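Local structure of tRNA (Guanosine-2'-O-)-methyltransferase (Aquifex aeolicus, 1ZJR) at residues G50-Y55 / W77-K82; I100-L105 / E138-K143; R14-L19 / E186-I191. The protein transfers a methyl group from S-adenosyl-L-methionine to the ribose 2'-oxygen of guanosine 18 in a subset of tRNAs. All blocks are in the same frame, centred on the assembly; numbering follows the deposited sequence.

Interaction 1: residues G50-Y55 / W77-K82; sequences GVLYLY and WVFIEK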
loop_
_atom_site.group_PDB
_atom_site.type_symbol
_atom_site.label_atom_id
_atom_site.label_comp_id
_atom_site.label_asym_id
_atom_site.label_seq_id
_atom_site.Cartn_x
_atom_site.Cartn_y
_atom_site.Cartn_z
ATOM N N GLY A 50 2.182 -8.319 1.293
ATOM C CA GLY A 50 2.323 -8.210 2.730
ATOM C C GLY A 50 2.060 -6.836 3.306
ATOM O O GLY A 50 2.425 -6.565 4.449
ATOM N N VAL A 51 1.441 -5.955 2.528
ATOM C CA VAL A 51 1.144 -4.625 3.038
ATOM C C VAL A 51 -0.042 -4.745 3.988
ATOM O O VAL A 51 -1.051 -5.382 3.664
ATOM C CB VAL A 51 0.794 -3.635 1.903
ATOM C CG1 VAL A 51 0.220 -2.343 2.497
ATOM C CG2 VAL A 51 2.050 -3.312 1.097
ATOM N N LEU A 52 0.085 -4.127 5.156
ATOM C CA LEU A 52 -0.972 -4.172 6.164
ATOM C C LEU A 52 -1.787 -2.883 6.231
ATOM O O LEU A 52 -2.965 -2.912 6.590
ATOM C CB LEU A 52 -0.370 -4.449 7.547
ATOM C CG LEU A 52 -1.369 -4.525 8.711
ATOM C CD1 LEU A 52 -2.297 -5.709 8.525
ATOM C CD2 LEU A 52 -0.609 -4.648 10.025
ATOM N N TYR A 53 -1.166 -1.756 5.894
ATOM C CA TYR A 53 -1.865 -0.474 5.942
ATOM C C TYR A 53 -1.919 0.253 4.603
ATOM O O TYR A 53 -0.879 0.540 4.000
ATOM C CB TYR A 53 -1.210 0.454 6.969
ATOM C CG TYR A 53 -1.102 -0.132 8.357
ATOM C CD1 TYR A 53 0.091 -0.703 8.802
ATOM C CD2 TYR A 53 -2.190 -0.107 9.231
ATOM C CE1 TYR A 53 0.201 -1.233 10.088
ATOM C CE2 TYR A 53 -2.093 -0.636 10.521
ATOM C CZ TYR A 53 -0.897 -1.194 10.941
ATOM O OH TYR A 53 -0.792 -1.702 12.216
ATOM N N LEU A 54 -3.137 0.559 4.161
ATOM C CA LEU A 54 -3.367 1.280 2.910
ATOM C C LEU A 54 -4.197 2.513 3.256
ATOM O O LEU A 54 -5.312 2.387 3.761
ATOM C CB LEU A 54 -4.176 0.417 1.929
ATOM C CG LEU A 54 -4.121 0.638 0.406
ATOM C CD1 LEU A 54 -5.499 0.364 -0.158
ATOM C CD2 LEU A 54 -3.657 2.025 0.031
ATOM N N TYR A 55 -3.652 3.694 2.998
ATOM C CA TYR A 55 -4.360 4.944 3.252
ATOM C C TYR A 55 -4.748 5.500 1.898
ATOM O O TYR A 55 -4.091 5.208 0.898
ATOM C CB TYR A 55 -3.453 5.946 3.964
ATOM C CG TYR A 55 -3.064 5.522 5.359
ATOM C CD1 TYR A 55 -2.040 4.601 5.569
ATOM C CD2 TYR A 55 -3.739 6.025 6.472
ATOM C CE1 TYR A 55 -1.698 4.187 6.852
ATOM C CE2 TYR A 55 -3.402 5.620 7.764
ATOM C CZ TYR A 55 -2.381 4.700 7.944
ATOM O OH TYR A 55 -2.045 4.285 9.213
ATOM N N TRP A 77 -8.348 -8.198 4.784
ATOM C CA TRP A 77 -7.132 -8.358 5.575
ATOM C C TRP A 77 -6.075 -7.266 5.424
ATOM O O TRP A 77 -4.898 -7.480 5.710
ATOM C CB TRP A 77 -6.527 -9.748 5.330
ATOM C CG TRP A 77 -7.419 -10.869 5.824
ATOM C CD1 TRP A 77 -8.645 -10.739 6.417
ATOM C CD2 TRP A 77 -7.165 -12.278 5.744
ATOM N NE1 TRP A 77 -9.170 -11.976 6.704
ATOM C CE2 TRP A 77 -8.284 -12.939 6.303
ATOM C CE3 TRP A 77 -6.104 -13.048 5.254
ATOM C CZ2 TRP A 77 -8.371 -14.333 6.382
ATOM C CZ3 TRP A 77 -6.191 -14.438 5.333
ATOM C CH2 TRP A 77 -7.318 -15.062 5.893
ATOM N N VAL A 78 -6.513 -6.094 4.979
ATOM C CA VAL A 78 -5.648 -4.929 4.844
ATOM C C VAL A 78 -6.440 -3.797 5.496
ATOM O O VAL A 78 -7.640 -3.679 5.255
ATOM C CB VAL A 78 -5.385 -4.559 3.358
ATOM C CG1 VAL A 78 -4.653 -3.220 3.275
ATOM C CG2 VAL A 78 -4.551 -5.645 2.681
ATOM N N PHE A 79 -5.792 -2.998 6.343
ATOM C CA PHE A 79 -6.479 -1.875 6.984
ATOM C C PHE A 79 -6.518 -0.740 5.972
ATOM O O PHE A 79 -5.472 -0.254 5.533
ATOM C CB PHE A 79 -5.738 -1.389 8.233
ATOM C CG PHE A 79 -5.911 -2.271 9.432
ATOM C CD1 PHE A 79 -4.953 -3.226 9.754
ATOM C CD2 PHE A 79 -7.028 -2.139 10.251
ATOM C CE1 PHE A 79 -5.102 -4.038 10.879
ATOM C CE2 PHE A 79 -7.189 -2.943 11.374
ATOM C CZ PHE A 79 -6.221 -3.898 11.689
ATOM N N ILE A 80 -7.723 -0.332 5.597
ATOM C CA ILE A 80 -7.903 0.736 4.624
ATOM C C ILE A 80 -8.463 1.952 5.358
ATOM O O ILE A 80 -9.549 1.896 5.935
ATOM C CB ILE A 80 -8.863 0.277 3.504
ATOM C CG1 ILE A 80 -8.353 -1.042 2.909
ATOM C CG2 ILE A 80 -8.950 1.333 2.415
ATOM C CD1 ILE A 80 -9.297 -1.694 1.912
ATOM N N GLU A 81 -7.707 3.045 5.344
ATOM C CA GLU A 81 -8.100 4.265 6.042
ATOM C C GLU A 81 -8.139 5.508 5.159
ATOM O O GLU A 81 -7.154 5.854 4.507
ATOM C CB GLU A 81 -7.142 4.516 7.209
ATOM C CG GLU A 81 -7.535 5.673 8.124
ATOM C CD GLU A 81 -6.560 5.852 9.279
ATOM O OE1 GLU A 81 -6.260 4.846 9.960
ATOM O OE2 GLU A 81 -6.097 6.993 9.508
ATOM N N LYS A 82 -9.285 6.180 5.164
ATOM C CA LYS A 82 -9.477 7.399 4.389
ATOM C C LYS A 82 -8.790 8.554 5.121
ATOM O O LYS A 82 -8.867 8.653 6.343
ATOM C CB LYS A 82 -10.981 7.672 4.235
ATOM C CG LYS A 82 -11.342 9.007 3.587
ATOM C CD LYS A 82 -12.857 9.124 3.411
ATOM C CE LYS A 82 -13.281 10.551 3.112
ATOM N NZ LYS A 82 -14.753 10.660 2.886
HETATM O O HOH W 1 -3.967 5.230 11.301
#
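Glu-81 and Tyr-55 lie side by side on parallel strands, a worked case of how one extended side chain can run alongside a ring. Glu-81 CB begins the contact at Tyr-55 CD2, 3.8 Å away. With CG anti to the backbone N (chi1 -173°) and the next torsion also extended, the chain runs along Tyr-55: CG and CD both approach CE2, and Glu-81 OE2 meets Tyr-55 CE2 at the ring edge, 3.5 Å off. At the tip, Glu-81 OE1 accepts a hydrogen bond from a water at 2.7 Å. That water is also hydrogen-bonded to Tyr-55 OH, 3.0 Å from it, so a solvent bridge joins the two ends. A leucine in place of Tyr-55 would probably leave this water without its hydroxyl partner and the Glu-81 chain without the ring it lies beside.

Along the backbones, Phe-79 N donates to Leu-52 O, Leu-54 N to Phe-79 O and Glu-81 N to Leu-54 O. Phe-79 points the same way as Tyr-53, their planes 21° apart but slid until they barely overlap, and its CD1 touches Leu-52 CD1 at 3.8 Å. In the beta-alpha-beta unit of strand 51-57, helix 68-71 and strand 79-82, the last is an outermost strand of this chain's sheet. Strand 26-31 flanks 51-57 on its other side; Leu-54 packs on helix 36-49, while the ring of Tyr-55 meets Phe-93 edge-to-face.

Interaction 2: residues I100-L105 / E138-K143; sequences IVATWL and EIADKK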
loop_
_atom_site.group_PDB
_atom_site.type_symbol
_atom_site.label_atom_id
_atom_site.label_comp_id
_atom_site.label_asym_id
_atom_site.label_seq_id
_atom_site.Cartn_x
_atom_site.Cartn_y
_atom_site.Cartn_z
ATOM N N ILE A 100 9.343 8.850 2.478
ATOM C CA ILE A 100 8.185 9.020 1.611
ATOM C C ILE A 100 8.647 8.899 0.161
ATOM O O ILE A 100 9.410 9.731 -0.331
ATOM C CB ILE A 100 7.529 10.399 1.830
ATOM C CG1 ILE A 100 7.304 10.630 3.329
ATOM C CG2 ILE A 100 6.212 10.475 1.063
ATOM C CD1 ILE A 100 6.436 9.579 4.007
ATOM N N VAL A 101 8.177 7.848 -0.505
ATOM C CA VAL A 101 8.529 7.552 -1.891
ATOM C C VAL A 101 7.306 7.812 -2.770
ATOM O O VAL A 101 6.285 7.136 -2.645
ATOM C CB VAL A 101 8.967 6.073 -2.016
ATOM C CG1 VAL A 101 9.368 5.743 -3.453
ATOM C CG2 VAL A 101 10.135 5.806 -1.060
ATOM N N ALA A 102 7.412 8.787 -3.668
ATOM C CA ALA A 102 6.279 9.134 -4.514
ATOM C C ALA A 102 6.522 9.026 -6.009
ATOM O O ALA A 102 7.574 9.410 -6.513
ATOM C CB ALA A 102 5.809 10.541 -4.178
ATOM N N THR A 103 5.530 8.502 -6.722
ATOM C CA THR A 103 5.625 8.383 -8.172
ATOM C C THR A 103 5.406 9.791 -8.712
ATOM O O THR A 103 4.342 10.380 -8.515
ATOM C CB THR A 103 4.526 7.474 -8.736
ATOM O OG1 THR A 103 3.248 7.971 -8.316
ATOM C CG2 THR A 103 4.711 6.044 -8.240
ATOM N N TRP A 104 6.417 10.324 -9.385
ATOM C CA TRP A 104 6.350 11.672 -9.945
ATOM C C TRP A 104 6.881 11.605 -11.374
ATOM O O TRP A 104 8.047 11.274 -11.599
ATOM C CB TRP A 104 7.193 12.620 -9.074
ATOM C CG TRP A 104 7.182 14.064 -9.505
ATOM C CD1 TRP A 104 8.217 14.758 -10.056
ATOM C CD2 TRP A 104 6.083 14.986 -9.414
ATOM N NE1 TRP A 104 7.836 16.057 -10.315
ATOM C CE2 TRP A 104 6.532 16.224 -9.933
ATOM C CE3 TRP A 104 4.766 14.887 -8.944
ATOM C CZ2 TRP A 104 5.709 17.356 -9.998
ATOM C CZ3 TRP A 104 3.946 16.014 -9.008
ATOM C CH2 TRP A 104 4.424 17.234 -9.533
ATOM N N LEU A 105 6.013 11.904 -12.334
ATOM C CA LEU A 105 6.376 11.845 -13.748
ATOM C C LEU A 105 7.205 13.069 -14.109
ATOM O O LEU A 105 6.672 14.132 -14.424
ATOM C CB LEU A 105 5.105 11.774 -14.606
ATOM C CG LEU A 105 5.217 11.225 -16.031
ATOM C CD1 LEU A 105 5.808 9.813 -16.001
ATOM C CD2 LEU A 105 3.832 11.205 -16.672
ATOM N N GLU A 138 6.150 17.582 -2.811
ATOM C CA GLU A 138 6.953 18.578 -2.107
ATOM C C GLU A 138 7.570 18.048 -0.816
ATOM O O GLU A 138 8.615 18.531 -0.381
ATOM C CB GLU A 138 6.107 19.812 -1.788
ATOM C CG GLU A 138 5.770 20.660 -2.999
ATOM C CD GLU A 138 6.997 21.291 -3.633
ATOM O OE1 GLU A 138 7.922 20.546 -4.023
ATOM O OE2 GLU A 138 7.035 22.535 -3.742
ATOM N N ILE A 139 6.927 17.055 -0.207
ATOM C CA ILE A 139 7.424 16.486 1.040
ATOM C C ILE A 139 8.072 15.109 0.879
ATOM O O ILE A 139 8.530 14.514 1.853
ATOM C CB ILE A 139 6.282 16.377 2.079
ATOM C CG1 ILE A 139 6.860 16.057 3.457
ATOM C CG2 ILE A 139 5.286 15.291 1.663
ATOM C CD1 ILE A 139 7.796 17.125 3.990
ATOM N N ALA A 140 8.126 14.608 -0.351
ATOM C CA ALA A 140 8.705 13.293 -0.612
ATOM C C ALA A 140 10.221 13.234 -0.435
ATOM O O ALA A 140 10.922 14.210 -0.682
ATOM C CB ALA A 140 8.341 12.840 -2.024
ATOM N N ASP A 141 10.712 12.074 -0.012
ATOM C CA ASP A 141 12.141 11.846 0.175
ATOM C C ASP A 141 12.705 11.328 -1.142
ATOM O O ASP A 141 13.860 11.583 -1.486
ATOM C CB ASP A 141 12.375 10.808 1.274
ATOM C CG ASP A 141 11.996 11.322 2.645
ATOM O OD1 ASP A 141 12.692 12.230 3.146
ATOM O OD2 ASP A 141 11.003 10.825 3.219
ATOM N N LYS A 142 11.876 10.590 -1.873
ATOM C CA LYS A 142 12.270 10.036 -3.163
ATOM C C LYS A 142 11.158 10.261 -4.185
ATOM O O LYS A 142 9.977 10.098 -3.873
ATOM C CB LYS A 142 12.541 8.530 -3.042
ATOM C CG LYS A 142 13.757 8.149 -2.198
ATOM C CD LYS A 142 15.057 8.520 -2.897
ATOM C CE LYS A 142 16.263 8.058 -2.090
ATOM N NZ LYS A 142 16.267 8.662 -0.731
ATOM N N LYS A 143 11.546 10.653 -5.395
ATOM C CA LYS A 143 10.604 10.866 -6.491
ATOM C C LYS A 143 10.976 9.806 -7.519
ATOM O O LYS A 143 12.085 9.817 -8.042
ATOM C CB LYS A 143 10.771 12.268 -7.084
ATOM C CG LYS A 143 10.479 13.386 -6.095
ATOM C CD LYS A 143 10.549 14.755 -6.754
ATOM C CE LYS A 143 11.914 15.013 -7.358
ATOM N NZ LYS A 143 11.971 16.343 -8.029
#
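Val-101 pairs in parallel with Lys-142, whose N and O bond to the residues flanking it: Ile-100 O accepts from Lys-142 N at 3.0 Å, and Ala-102 N donates to Lys-142 O in a nearly straight bond. Ile-100 O also takes the N-H of Asp-141, 2.7 Å from it and in the carbonyl plane, so two successive amides grip one oxygen. The Asp-141 side chain bonds in the opposite sense. Its CG stands beside its own backbone N (chi1 -69°), which brings OD2 to within 2.7 Å of Ile-100 N; this N-H is received on the anti lone pair, at an almost linear 169°. One short polar link thus runs in each direction between Asp-141 and Ile-100.

Strand 99-103 lies between 121-126 and 142-145 in the parallel sheet of a SPOUT-type methyltransferase, a fold whose chain forms a topological knot. At its end Thr-103 is a predicted S-adenosyl-L-methionine contact, and its OG1 is hydrogen-bonded to a glycerol, probably carried over from crystallisation.

Apolar contacts fill in around the pairing. Ile-100 CG2 faces Ala-140 CB, 4.4 Å away, while its CG1 lies by Asp-141 OD2. Ala-102 CB meets Ala-140 CB at 4.0 Å, two methyls in van der Waals contact, and Val-101 CG2 rests on Lys-142 CB at 4.1 Å. Beyond the strand, Trp-104 and Lys-143 run side by side in the same direction. Lys-143 CD approaches Trp-104 CD1 at 4.0 Å, obliquely to the ring, before the chain carries NZ on to a salt bridge with Glu-108.

Interaction 3: residues R14-L19 / E186-I191; sequences RLREVL and EEIQKI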
loop_
_atom_site.group_PDB
_atom_site.type_symbol
_atom_site.label_atom_id
_atom_site.label_comp_id
_atom_site.label_asym_id
_atom_site.label_seq_id
_atom_site.Cartn_x
_atom_site.Cartn_y
_atom_site.Cartn_z
ATOM N N ARG A 14 -5.478 -19.315 8.780
ATOM C CA ARG A 14 -4.874 -18.751 7.586
ATOM C C ARG A 14 -4.559 -17.275 7.799
ATOM O O ARG A 14 -3.538 -16.774 7.329
ATOM C CB ARG A 14 -5.827 -18.935 6.402
ATOM C CG ARG A 14 -5.179 -18.785 5.039
ATOM C CD ARG A 14 -5.990 -19.528 3.991
ATOM N NE ARG A 14 -6.135 -20.938 4.351
ATOM C CZ ARG A 14 -6.804 -21.835 3.634
ATOM N NH1 ARG A 14 -7.401 -21.477 2.504
ATOM N NH2 ARG A 14 -6.874 -23.093 4.048
ATOM N N LEU A 15 -5.437 -16.588 8.521
ATOM C CA LEU A 15 -5.258 -15.169 8.803
ATOM C C LEU A 15 -3.978 -15.003 9.620
ATOM O O LEU A 15 -3.201 -14.078 9.405
ATOM C CB LEU A 15 -6.452 -14.634 9.603
ATOM C CG LEU A 15 -6.810 -13.144 9.525
ATOM C CD1 LEU A 15 -7.684 -12.786 10.721
ATOM C CD2 LEU A 15 -5.564 -12.276 9.513
ATOM N N ARG A 16 -3.766 -15.915 10.561
ATOM C CA ARG A 16 -2.585 -15.868 11.407
ATOM C C ARG A 16 -1.312 -16.001 10.573
ATOM O O ARG A 16 -0.357 -15.252 10.757
ATOM C CB ARG A 16 -2.648 -16.982 12.453
ATOM C CG ARG A 16 -1.584 -16.850 13.509
ATOM C CD ARG A 16 -1.724 -17.895 14.599
ATOM N NE ARG A 16 -0.741 -17.651 15.644
ATOM C CZ ARG A 16 -0.870 -16.740 16.601
ATOM N NH1 ARG A 16 -1.954 -15.983 16.666
ATOM N NH2 ARG A 16 0.101 -16.573 17.483
ATOM N N GLU A 17 -1.303 -16.963 9.657
ATOM C CA GLU A 17 -0.148 -17.174 8.787
ATOM C C GLU A 17 0.111 -15.911 7.970
ATOM O O GLU A 17 1.256 -15.504 7.767
ATOM C CB GLU A 17 -0.416 -18.351 7.849
ATOM C CG GLU A 17 -0.609 -19.670 8.575
ATOM C CD GLU A 17 -1.161 -20.756 7.671
ATOM O OE1 GLU A 17 -1.188 -21.927 8.105
ATOM O OE2 GLU A 17 -1.575 -20.436 6.534
ATOM N N VAL A 18 -0.964 -15.292 7.502
ATOM C CA VAL A 18 -0.849 -14.069 6.723
ATOM C C VAL A 18 -0.287 -12.952 7.594
ATOM O O VAL A 18 0.616 -12.230 7.177
ATOM C CB VAL A 18 -2.228 -13.649 6.145
ATOM C CG1 VAL A 18 -2.154 -12.247 5.562
ATOM C CG2 VAL A 18 -2.658 -14.644 5.068
ATOM N N LEU A 19 -0.813 -12.807 8.807
ATOM C CA LEU A 19 -0.328 -11.760 9.697
ATOM C C LEU A 19 1.148 -11.957 10.052
ATOM O O LEU A 19 1.875 -10.988 10.268
ATOM C CB LEU A 19 -1.186 -11.703 10.969
ATOM C CG LEU A 19 -2.609 -11.167 10.766
ATOM C CD1 LEU A 19 -3.389 -11.236 12.079
ATOM C CD2 LEU A 19 -2.539 -9.732 10.263
ATOM N N GLU A 186 1.356 -9.880 20.469
ATOM C CA GLU A 186 0.277 -9.074 21.053
ATOM C C GLU A 186 -0.535 -8.426 19.933
ATOM O O GLU A 186 -1.771 -8.430 19.950
ATOM C CB GLU A 186 0.834 -7.964 21.957
ATOM C CG GLU A 186 1.499 -8.422 23.261
ATOM C CD GLU A 186 3.001 -8.590 23.132
ATOM O OE1 GLU A 186 3.719 -8.245 24.095
ATOM O OE2 GLU A 186 3.465 -9.073 22.076
ATOM N N GLU A 187 0.180 -7.864 18.967
ATOM C CA GLU A 187 -0.434 -7.192 17.828
ATOM C C GLU A 187 -1.189 -8.175 16.934
ATOM O O GLU A 187 -2.277 -7.871 16.428
ATOM C CB GLU A 187 0.654 -6.447 17.050
ATOM C CG GLU A 187 1.201 -5.248 17.829
ATOM C CD GLU A 187 2.612 -4.847 17.430
ATOM O OE1 GLU A 187 3.096 -5.301 16.375
ATOM O OE2 GLU A 187 3.238 -4.061 18.174
ATOM N N ILE A 188 -0.615 -9.357 16.744
ATOM C CA ILE A 188 -1.250 -10.386 15.937
ATOM C C ILE A 188 -2.551 -10.825 16.607
ATOM O O ILE A 188 -3.593 -10.918 15.962
ATOM C CB ILE A 188 -0.320 -11.609 15.765
ATOM C CG1 ILE A 188 0.868 -11.233 14.872
ATOM C CG2 ILE A 188 -1.094 -12.784 15.181
ATOM C CD1 ILE A 188 1.873 -12.371 14.665
ATOM N N GLN A 189 -2.498 -11.097 17.905
ATOM C CA GLN A 189 -3.707 -11.516 18.600
ATOM C C GLN A 189 -4.767 -10.425 18.589
ATOM O O GLN A 189 -5.954 -10.718 18.465
ATOM C CB GLN A 189 -3.398 -11.927 20.043
ATOM C CG GLN A 189 -2.934 -13.366 20.165
ATOM C CD GLN A 189 -2.790 -13.814 21.605
ATOM O OE1 GLN A 189 -3.729 -13.703 22.395
ATOM N NE2 GLN A 189 -1.616 -14.331 21.953
ATOM N N LYS A 190 -4.343 -9.170 18.703
ATOM C CA LYS A 190 -5.294 -8.065 18.700
ATOM C C LYS A 190 -6.027 -8.007 17.362
ATOM O O LYS A 190 -7.248 -7.847 17.313
ATOM C CB LYS A 190 -4.580 -6.734 18.950
ATOM C CG LYS A 190 -5.532 -5.541 19.040
ATOM C CD LYS A 190 -4.795 -4.208 19.080
ATOM C CE LYS A 190 -4.116 -3.898 17.752
ATOM N NZ LYS A 190 -5.085 -3.810 16.619
ATOM N N ILE A 191 -5.278 -8.140 16.274
ATOM C CA ILE A 191 -5.878 -8.101 14.953
ATOM C C ILE A 191 -6.779 -9.307 14.714
ATOM O O ILE A 191 -7.875 -9.162 14.177
ATOM C CB ILE A 191 -4.798 -8.019 13.858
ATOM C CG1 ILE A 191 -3.988 -6.731 14.048
ATOM C CG2 ILE A 191 -5.451 -8.069 12.472
ATOM C CD1 ILE A 191 -2.802 -6.588 13.105
#
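Leu-19, Ile-188 and Arg-16 bury the most surface where the N-terminal helix 7-19 packs on helix 185-200 of the SpoU C-terminal region, an example in which a few branches do nearly all the touching between the segments. The axes of segments 14-19 and 186-191 come no nearer than 10.4 Å and run roughly antiparallel, at 140°, so it is side chains that reach across, one of them as far as the opposite backbone.

Leu-19 contributes most. Its CD1, placed at the end of an extended reach from CA (chi2 177°), enters between two residues one helical turn apart: it lies 3.8 Å from Ile-191 CG2 and 4.2 Å from Ile-188 CG2, and comes against the carbonyl of Ile-188, with CD1 and Ile-188 O 3.9 Å apart. The other methyl, CD2, leans on Ile-191, the two side chains crossing at a slant.

Ile-188 uses that same CG2 for a second neighbour. Arg-16 NH1 stands 3.6 Å from it, the arginine and isoleucine chains crossing at about a right angle. The Arg-16 chain is extended from CG to NE, which carries the guanidinium across to the second helix, where Gln-189 CG lies at its edge. The charge is met by Glu-185, which forms a salt bridge with NH2 and also accepts from Gln-189 NE2.

Helix 185-200 continues the contact through Leu-192, which touches Leu-15, Arg-16 and Leu-19. With no hydrogen bond between the two segments, their attachment rests on branched aliphatic packing, bordered by an arginine whose ionic partner lies just before segment 186-191.

In the fold
Interactions 1 and 2 belong to one parallel sheet but lie apart in it, their centres 20 Å from each other: interaction 1 pairs its outermost strand 79-82 with 51-57, and interaction 2 joins 99-103 to 142-145 near the other margin. They follow in series along the chain, whereas interaction 3 brings together helices 7-19 and 185-200 and so spans both. Its centre is 14 Å from that of interaction 1, and the two touch through Trp-77, whose ring packs on Leu-15 and Val-18, and through Phe-79, which reaches Ile-191. The terminal helices therefore dock beside one sheet margin, about 31 Å between centres from interaction 2 and its predicted cofactor-binding threonine.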